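Local coordinates for putative protease (Parabacteroides distasonis ATCC 8503, PDB 3KD4), which is of unknown function but is a putative protease, probably exported from the cell, at residues P395-G400 against I423-T428. Residues are numbered along the deposited sequence; the frame is centred on the assembly and turned at random. Where two conformers were deposited one is given.
Sequences PAISAG and IREEVT
In the C-terminal mixed β-sheet of the DUF3858 region, the loop 395-400 runs antiparallel in overall direction to strand 423-428 and lies across one face of the sheet, with Ile397 and Gly400 meeting the inward row Ile423, Glu425 and Val427. The two ends of the contact are apolar. The side chains of Ile397 and Val427 lie alongside each other, pointing opposite ways, CD1 of Ile397 coming within 3.8 Å of CG2 of Val427. A chi1 of 70° tucks CG1 of Ile397 between its own N and C and leaves CG2 facing both methyls of Val427. Trp494 of helix 481-495 touches Val427 and Glu425 as well, so loop and helix pack against the same two strand residues. Between the apolar ends stands the buried carboxylate of Glu425, carried across to the loop by a side chain stretched out past CG (chi2 -166°). OE2 accepts a hydrogen bond from the backbone N of Ile401 and lies 3.3 Å from CA of Gly400; a CB there would run into OE2, and the backbone angles call for glycine in any case. A water bridges OE1 of Glu425 (2.5 Å) and O of Ala399 (2.6 Å). An alanine in place of Glu425 would probably leave the Ile401 N-H without its acceptor and the bridging water without its strand-side partner. At the Ile423 end, the CD1 methyl packs 3.8 Å from CA of Gly400.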
loop_
_atom_site.group_PDB
_atom_site.type_symbol
_atom_site.label_atom_id
_atom_site.label_comp_id
_atom_site.label_asym_id
_atom_site.label_seq_id
_atom_site.Cartn_x
_atom_site.Cartn_y
_atom_site.Cartn_z
ATOM N N PRO A 395 -15.844 28.156 -1.655
ATOM C CA PRO A 395 -15.757 26.733 -2.029
ATOM C C PRO A 395 -14.490 26.034 -1.537
ATOM O O PRO A 395 -13.422 26.622 -1.539
ATOM C CB PRO A 395 -15.789 26.769 -3.556
ATOM C CG PRO A 395 -15.334 28.135 -3.921
ATOM C CD PRO A 395 -15.773 29.054 -2.826
ATOM N N ALA A 396 -14.614 24.785 -1.112
ATOM C CA ALA A 396 -13.449 23.982 -0.746
ATOM C C ALA A 396 -12.670 23.636 -1.994
ATOM O O ALA A 396 -13.255 23.499 -3.065
ATOM C CB ALA A 396 -13.890 22.716 -0.052
ATOM N N ILE A 397 -11.359 23.507 -1.870
ATOM C CA ILE A 397 -10.554 22.982 -2.970
ATOM C C ILE A 397 -10.515 21.459 -2.840
ATOM O O ILE A 397 -10.935 20.932 -1.817
ATOM C CB ILE A 397 -9.133 23.556 -2.969
ATOM C CG1 ILE A 397 -8.315 23.026 -1.781
ATOM C CG2 ILE A 397 -9.184 25.073 -2.966
ATOM C CD1 ILE A 397 -6.841 23.299 -1.903
ATOM N N SER A 398 -9.986 20.779 -3.869
ATOM C CA SER A 398 -9.943 19.302 -3.945
ATOM C C SER A 398 -8.641 18.670 -3.509
ATOM O O SER A 398 -8.627 17.653 -2.806
ATOM C CB SER A 398 -10.131 18.869 -5.390
ATOM O OG SER A 398 -11.221 19.539 -5.951
ATOM N N ALA A 399 -7.548 19.243 -3.995
ATOM C CA ALA A 399 -6.216 18.714 -3.764
ATOM C C ALA A 399 -5.814 18.895 -2.305
ATOM O O ALA A 399 -6.239 19.837 -1.640
ATOM C CB ALA A 399 -5.218 19.413 -4.682
ATOM N N GLY A 400 -4.987 17.983 -1.804
ATOM C CA GLY A 400 -4.445 18.111 -0.468
ATOM C C GLY A 400 -5.334 17.496 0.595
ATOM O O GLY A 400 -5.976 16.464 0.356
ATOM N N ILE A 423 2.261 18.497 4.906
ATOM C CA ILE A 423 1.601 19.330 3.940
ATOM C C ILE A 423 1.602 20.783 4.394
ATOM O O ILE A 423 1.640 21.096 5.621
ATOM C CB ILE A 423 0.144 18.829 3.695
ATOM C CG1 ILE A 423 -0.404 19.397 2.381
ATOM C CG2 ILE A 423 -0.750 19.167 4.927
ATOM C CD1 ILE A 423 -1.254 18.430 1.584
ATOM N N ARG A 424 1.588 21.651 3.387
ATOM C CA ARG A 424 1.423 23.081 3.578
ATOM C C ARG A 424 0.501 23.577 2.492
ATOM O O ARG A 424 0.787 23.392 1.285
ATOM C CB ARG A 424 2.750 23.814 3.464
ATOM C CG ARG A 424 3.837 23.336 4.397
ATOM C CD ARG A 424 5.171 24.016 4.071
ATOM N NE ARG A 424 5.389 25.304 4.728
ATOM C CZ ARG A 424 5.024 26.467 4.212
ATOM N NH1 ARG A 424 4.403 26.489 3.044
ATOM N NH2 ARG A 424 5.280 27.599 4.860
ATOM N N GLU A 425 -0.606 24.202 2.892
ATOM C CA GLU A 425 -1.568 24.706 1.911
ATOM C C GLU A 425 -1.917 26.165 2.146
ATOM O O GLU A 425 -2.045 26.605 3.289
ATOM C CB GLU A 425 -2.855 23.890 1.916
ATOM C CG GLU A 425 -2.661 22.428 2.086
ATOM C CD GLU A 425 -3.884 21.612 1.763
ATOM O OE1 GLU A 425 -4.943 22.179 1.388
ATOM O OE2 GLU A 425 -3.767 20.371 1.885
ATOM N N GLU A 426 -2.067 26.901 1.051
ATOM C CA GLU A 426 -2.581 28.254 1.100
ATOM C C GLU A 426 -3.655 28.414 0.045
ATOM O O GLU A 426 -3.413 28.115 -1.135
ATOM C CB GLU A 426 -1.479 29.257 0.863
ATOM C CG GLU A 426 -2.002 30.677 0.763
ATOM C CD GLU A 426 -0.924 31.650 0.357
ATOM O OE1 GLU A 426 -0.376 31.498 -0.762
ATOM O OE2 GLU A 426 -0.610 32.542 1.166
ATOM N N VAL A 427 -4.839 28.872 0.464
ATOM C CA VAL A 427 -5.927 29.116 -0.469
ATOM C C VAL A 427 -6.361 30.577 -0.312
ATOM O O VAL A 427 -6.705 31.007 0.798
ATOM C CB VAL A 427 -7.136 28.177 -0.236
ATOM C CG1 VAL A 427 -8.226 28.431 -1.315
ATOM C CG2 VAL A 427 -6.680 26.710 -0.245
ATOM N N THR A 428 -6.338 31.319 -1.419
ATOM C CA THR A 428 -6.702 32.728 -1.433
ATOM C C THR A 428 -8.004 32.934 -2.180
ATOM O O THR A 428 -8.095 32.621 -3.362
ATOM C CB THR A 428 -5.619 33.552 -2.087
ATOM O OG1 THR A 428 -4.431 33.427 -1.309
ATOM C CG2 THR A 428 -6.022 35.048 -2.171
HETATM O O HOH W 1 -6.821 20.607 0.746
#